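PDB 3JY6: transcriptional regulator, LacI family from Lactobacillus brevis, which probably binds operator DNA as a LacI-type transcription factor, its periplasmic-binding-protein-like domain being of the kind that senses small ligands in this family. Local coordinates for residues 158-169 with 189-200. Numbering follows the deposited sequence.
Sequences VSESSYNHSEVH and KERWLLEFFPNL
Glu160 OE1 is gripped by two cations, Arg191 NH1 at 2.8 Å and Lys189 NZ at 3.0 Å; Lys189 NZ also bonds weakly to Glu160 OE2, which Ser131 OG and Arg139 hold as well. The carboxylate and guanidinium planes stand 69° apart, so theirs is not a flat, two-pronged pair. Arg191 NH2 also reaches Tyr163 OH, in a weak bond. That hydroxyl donates to the syn lone pair of Glu195 OE1 (2.9 Å), and Glu195 OE2 takes His165 ND1 on its anti lone pair (3.1 Å), the acceptor tilted a little from the imidazole plane. With CG set opposite the backbone N (chi1 -169°) and the chain extended, Glu195 reaches both donors. Without this carboxylate, as with an alanine here, Tyr163 OH and His165 ND1 would probably lose their shared acceptor, and the imidazole would be freer to turn. In this periplasmic-binding-protein fold, the contact joins the loop after edge strand 152-158 and the start of helix 165-177 to the helix following strand 183-187, in one alpha/beta lobe. Trp192 points its six-membered ring edge at the Tyr163 face, T-shaped at 88°. Val158 CB lies over one Trp192 face, and Arg191 CG covers the other. Val168 CG1 sits 3.7 Å from the Phe196 ring centroid in a CH-pi contact; His165 lies nearly parallel to that ring but slid aside. Arg224 of the second subunit packs on His165 and Glu195.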
loop_
_atom_site.group_PDB
_atom_site.type_symbol
_atom_site.label_atom_id
_atom_site.label_comp_id
_atom_site.label_asym_id
_atom_site.label_seq_id
_atom_site.Cartn_x
_atom_site.Cartn_y
_atom_site.Cartn_z
ATOM N N VAL A 158 -18.759 -10.113 -2.383
ATOM C CA VAL A 158 -17.891 -10.560 -1.304
ATOM C C VAL A 158 -18.134 -9.597 -0.147
ATOM O O VAL A 158 -18.292 -8.393 -0.359
ATOM C CB VAL A 158 -16.403 -10.476 -1.714
ATOM C CG1 VAL A 158 -15.524 -10.962 -0.583
ATOM C CG2 VAL A 158 -16.153 -11.304 -2.967
ATOM N N SER A 159 -18.181 -10.122 1.071
ATOM C CA SER A 159 -18.399 -9.286 2.249
ATOM C C SER A 159 -17.038 -8.957 2.851
ATOM O O SER A 159 -16.388 -9.828 3.439
ATOM C CB SER A 159 -19.256 -10.033 3.277
ATOM O OG SER A 159 -20.508 -10.417 2.732
ATOM N N GLU A 160 -16.600 -7.710 2.701
ATOM C CA GLU A 160 -15.297 -7.312 3.226
ATOM C C GLU A 160 -15.155 -7.589 4.720
ATOM O O GLU A 160 -14.047 -7.785 5.217
ATOM C CB GLU A 160 -15.029 -5.830 2.934
ATOM C CG GLU A 160 -14.772 -5.523 1.463
ATOM C CD GLU A 160 -14.318 -4.090 1.232
ATOM O OE1 GLU A 160 -13.372 -3.641 1.923
ATOM O OE2 GLU A 160 -14.898 -3.411 0.359
ATOM N N SER A 161 -16.285 -7.625 5.424
ATOM C CA SER A 161 -16.312 -7.886 6.868
ATOM C C SER A 161 -16.071 -9.347 7.225
ATOM O O SER A 161 -15.313 -9.650 8.147
ATOM C CB SER A 161 -17.662 -7.466 7.452
ATOM O OG SER A 161 -18.724 -8.190 6.845
ATOM N N SER A 162 -16.724 -10.251 6.505
ATOM C CA SER A 162 -16.578 -11.668 6.790
ATOM C C SER A 162 -16.753 -12.516 5.549
ATOM O O SER A 162 -17.875 -12.791 5.122
ATOM C CB SER A 162 -17.606 -12.102 7.837
ATOM O OG SER A 162 -18.918 -12.044 7.298
ATOM N N TYR A 163 -15.634 -12.922 4.965
ATOM C CA TYR A 163 -15.647 -13.761 3.775
ATOM C C TYR A 163 -14.536 -14.780 3.922
ATOM O O TYR A 163 -13.555 -14.533 4.622
ATOM C CB TYR A 163 -15.405 -12.925 2.508
ATOM C CG TYR A 163 -13.992 -12.380 2.365
ATOM C CD1 TYR A 163 -13.619 -11.181 2.971
ATOM C CD2 TYR A 163 -13.029 -13.068 1.623
ATOM C CE1 TYR A 163 -12.320 -10.676 2.841
ATOM C CE2 TYR A 163 -11.726 -12.575 1.483
ATOM C CZ TYR A 163 -11.380 -11.380 2.092
ATOM O OH TYR A 163 -10.105 -10.889 1.943
ATOM N N ASN A 164 -14.684 -15.930 3.277
ATOM C CA ASN A 164 -13.650 -16.954 3.348
ATOM C C ASN A 164 -12.951 -16.957 2.001
ATOM O O ASN A 164 -13.601 -16.758 0.972
ATOM C CB ASN A 164 -14.263 -18.326 3.609
ATOM C CG ASN A 164 -13.220 -19.377 3.885
ATOM O OD1 ASN A 164 -12.565 -19.355 4.929
ATOM N ND2 ASN A 164 -13.047 -20.303 2.948
ATOM N N HIS A 165 -11.640 -17.180 1.996
ATOM C CA HIS A 165 -10.891 -17.188 0.742
ATOM C C HIS A 165 -11.332 -18.268 -0.237
ATOM O O HIS A 165 -11.840 -17.955 -1.314
ATOM C CB HIS A 165 -9.391 -17.352 0.985
ATOM C CG HIS A 165 -8.589 -17.416 -0.279
ATOM N ND1 HIS A 165 -8.450 -16.335 -1.127
ATOM C CD2 HIS A 165 -7.913 -18.437 -0.858
ATOM C CE1 HIS A 165 -7.722 -16.688 -2.171
ATOM N NE2 HIS A 165 -7.383 -17.959 -2.033
ATOM N N SER A 166 -11.132 -19.532 0.130
ATOM C CA SER A 166 -11.493 -20.638 -0.758
ATOM C C SER A 166 -12.983 -20.667 -1.076
ATOM O O SER A 166 -13.389 -21.208 -2.098
ATOM C CB SER A 166 -11.059 -21.981 -0.161
ATOM O OG SER A 166 -11.829 -22.311 0.979
ATOM N N GLU A 167 -13.793 -20.087 -0.198
ATOM C CA GLU A 167 -15.229 -20.039 -0.423
ATOM C C GLU A 167 -15.469 -19.166 -1.661
ATOM O O GLU A 167 -16.126 -19.590 -2.617
ATOM C CB GLU A 167 -15.936 -19.442 0.803
ATOM C CG GLU A 167 -17.244 -18.690 0.514
ATOM C CD GLU A 167 -18.464 -19.587 0.428
ATOM O OE1 GLU A 167 -18.432 -20.585 -0.322
ATOM O OE2 GLU A 167 -19.470 -19.280 1.107
ATOM N N VAL A 168 -14.926 -17.952 -1.639
ATOM C CA VAL A 168 -15.067 -17.018 -2.757
ATOM C C VAL A 168 -14.400 -17.592 -4.004
ATOM O O VAL A 168 -14.954 -17.538 -5.098
ATOM C CB VAL A 168 -14.438 -15.647 -2.412
ATOM C CG1 VAL A 168 -14.413 -14.736 -3.642
ATOM C CG2 VAL A 168 -15.241 -14.991 -1.297
ATOM N N HIS A 169 -13.208 -18.145 -3.823
ATOM C CA HIS A 169 -12.466 -18.757 -4.916
ATOM C C HIS A 169 -13.335 -19.793 -5.641
ATOM O O HIS A 169 -13.581 -19.687 -6.840
ATOM C CB HIS A 169 -11.222 -19.448 -4.363
ATOM C CG HIS A 169 -10.449 -20.219 -5.388
ATOM N ND1 HIS A 169 -9.580 -19.618 -6.273
ATOM C CD2 HIS A 169 -10.406 -21.543 -5.662
ATOM C CE1 HIS A 169 -9.031 -20.539 -7.044
ATOM N NE2 HIS A 169 -9.516 -21.716 -6.693
ATOM N N LYS A 189 -12.985 -3.944 -7.677
ATOM C CA LYS A 189 -12.059 -3.368 -6.712
ATOM C C LYS A 189 -10.708 -4.049 -6.828
ATOM O O LYS A 189 -10.622 -5.257 -7.040
ATOM C CB LYS A 189 -12.609 -3.518 -5.285
ATOM C CG LYS A 189 -11.839 -2.725 -4.235
ATOM C CD LYS A 189 -12.428 -2.882 -2.831
ATOM C CE LYS A 189 -11.651 -2.037 -1.807
ATOM N NZ LYS A 189 -12.199 -2.142 -0.416
ATOM N N GLU A 190 -9.649 -3.268 -6.672
ATOM C CA GLU A 190 -8.294 -3.780 -6.787
ATOM C C GLU A 190 -7.963 -5.013 -5.925
ATOM O O GLU A 190 -7.376 -5.981 -6.423
ATOM C CB GLU A 190 -7.305 -2.637 -6.507
ATOM C CG GLU A 190 -5.843 -3.006 -6.680
ATOM C CD GLU A 190 -4.985 -1.848 -7.181
ATOM O OE1 GLU A 190 -5.060 -0.726 -6.628
ATOM O OE2 GLU A 190 -4.221 -2.063 -8.140
ATOM N N ARG A 191 -8.342 -4.994 -4.650
ATOM C CA ARG A 191 -8.031 -6.111 -3.756
ATOM C C ARG A 191 -8.500 -7.469 -4.252
ATOM O O ARG A 191 -7.786 -8.461 -4.123
ATOM C CB ARG A 191 -8.607 -5.854 -2.361
ATOM C CG ARG A 191 -10.101 -5.597 -2.340
ATOM C CD ARG A 191 -10.554 -5.254 -0.922
ATOM N NE ARG A 191 -10.321 -6.371 -0.012
ATOM C CZ ARG A 191 -10.592 -6.348 1.290
ATOM N NH1 ARG A 191 -11.111 -5.255 1.841
ATOM N NH2 ARG A 191 -10.343 -7.414 2.041
ATOM N N TRP A 192 -9.703 -7.517 -4.811
ATOM C CA TRP A 192 -10.251 -8.767 -5.318
ATOM C C TRP A 192 -9.445 -9.278 -6.507
ATOM O O TRP A 192 -9.224 -10.481 -6.640
ATOM C CB TRP A 192 -11.715 -8.562 -5.699
ATOM C CG TRP A 192 -12.577 -8.128 -4.530
ATOM C CD1 TRP A 192 -13.594 -7.219 -4.554
ATOM C CD2 TRP A 192 -12.474 -8.573 -3.170
ATOM N NE1 TRP A 192 -14.131 -7.063 -3.290
ATOM C CE2 TRP A 192 -13.464 -7.887 -2.426
ATOM C CE3 TRP A 192 -11.647 -9.493 -2.506
ATOM C CZ2 TRP A 192 -13.640 -8.079 -1.045
ATOM C CZ3 TRP A 192 -11.823 -9.685 -1.128
ATOM C CH2 TRP A 192 -12.816 -8.981 -0.419
ATOM N N LEU A 193 -8.989 -8.366 -7.361
ATOM C CA LEU A 193 -8.197 -8.764 -8.517
ATOM C C LEU A 193 -6.864 -9.317 -8.016
ATOM O O LEU A 193 -6.375 -10.334 -8.511
ATOM C CB LEU A 193 -7.989 -7.555 -9.450
ATOM C CG LEU A 193 -7.396 -7.769 -10.846
ATOM C CD1 LEU A 193 -7.885 -6.677 -11.777
ATOM C CD2 LEU A 193 -5.869 -7.775 -10.775
ATOM N N LEU A 194 -6.302 -8.668 -6.998
ATOM C CA LEU A 194 -5.013 -9.073 -6.446
ATOM C C LEU A 194 -5.076 -10.365 -5.652
ATOM O O LEU A 194 -4.129 -11.131 -5.649
ATOM C CB LEU A 194 -4.438 -7.972 -5.537
ATOM C CG LEU A 194 -4.211 -6.575 -6.121
ATOM C CD1 LEU A 194 -3.842 -5.616 -5.008
ATOM C CD2 LEU A 194 -3.115 -6.620 -7.171
ATOM N N GLU A 195 -6.197 -10.610 -4.988
ATOM C CA GLU A 195 -6.328 -11.806 -4.177
ATOM C C GLU A 195 -6.728 -13.077 -4.922
ATOM O O GLU A 195 -6.175 -14.148 -4.653
ATOM C CB GLU A 195 -7.330 -11.559 -3.039
ATOM C CG GLU A 195 -7.332 -12.653 -1.978
ATOM C CD GLU A 195 -8.342 -12.409 -0.881
ATOM O OE1 GLU A 195 -8.598 -11.231 -0.549
ATOM O OE2 GLU A 195 -8.871 -13.402 -0.338
ATOM N N PHE A 196 -7.656 -12.961 -5.870
ATOM C CA PHE A 196 -8.165 -14.135 -6.579
ATOM C C PHE A 196 -7.743 -14.432 -8.012
ATOM O O PHE A 196 -7.930 -15.556 -8.469
ATOM C CB PHE A 196 -9.699 -14.121 -6.514
ATOM C CG PHE A 196 -10.243 -14.140 -5.109
ATOM C CD1 PHE A 196 -10.301 -15.329 -4.386
ATOM C CD2 PHE A 196 -10.670 -12.964 -4.496
ATOM C CE1 PHE A 196 -10.777 -15.351 -3.068
ATOM C CE2 PHE A 196 -11.149 -12.974 -3.172
ATOM C CZ PHE A 196 -11.201 -14.171 -2.460
ATOM N N PHE A 197 -7.176 -13.462 -8.723
ATOM C CA PHE A 197 -6.787 -13.699 -10.117
ATOM C C PHE A 197 -5.439 -14.389 -10.374
ATOM O O PHE A 197 -5.306 -15.153 -11.339
ATOM C CB PHE A 197 -6.839 -12.381 -10.913
ATOM C CG PHE A 197 -8.239 -11.863 -11.178
ATOM C CD1 PHE A 197 -9.360 -12.442 -10.571
ATOM C CD2 PHE A 197 -8.433 -10.778 -12.029
ATOM C CE1 PHE A 197 -10.653 -11.944 -10.811
ATOM C CE2 PHE A 197 -9.713 -10.272 -12.278
ATOM C CZ PHE A 197 -10.830 -10.857 -11.665
ATOM N N PRO A 198 -4.415 -14.119 -9.541
ATOM C CA PRO A 198 -3.113 -14.765 -9.766
ATOM C C PRO A 198 -3.120 -16.293 -9.883
ATOM O O PRO A 198 -2.468 -16.846 -10.768
ATOM C CB PRO A 198 -2.279 -14.269 -8.590
ATOM C CG PRO A 198 -2.756 -12.863 -8.448
ATOM C CD PRO A 198 -4.280 -13.021 -8.558
ATOM N N ASN A 199 -3.840 -16.981 -8.999
ATOM C CA ASN A 199 -3.879 -18.441 -9.069
ATOM C C ASN A 199 -4.673 -18.929 -10.278
ATOM O O ASN A 199 -4.440 -20.026 -10.776
ATOM C CB ASN A 199 -4.456 -19.034 -7.781
ATOM C CG ASN A 199 -3.424 -19.133 -6.672
ATOM O OD1 ASN A 199 -3.304 -20.166 -6.018
ATOM N ND2 ASN A 199 -2.676 -18.056 -6.454
ATOM N N LEU A 200 -5.616 -18.121 -10.750
ATOM C CA LEU A 200 -6.387 -18.503 -11.925
ATOM C C LEU A 200 -5.525 -18.318 -13.186
ATOM O O LEU A 200 -5.821 -18.876 -14.244
ATOM C CB LEU A 200 -7.678 -17.680 -12.007
ATOM C CG LEU A 200 -8.894 -18.302 -11.304
ATOM C CD1 LEU A 200 -8.550 -18.677 -9.861
ATOM C CD2 LEU A 200 -10.062 -17.327 -11.353
#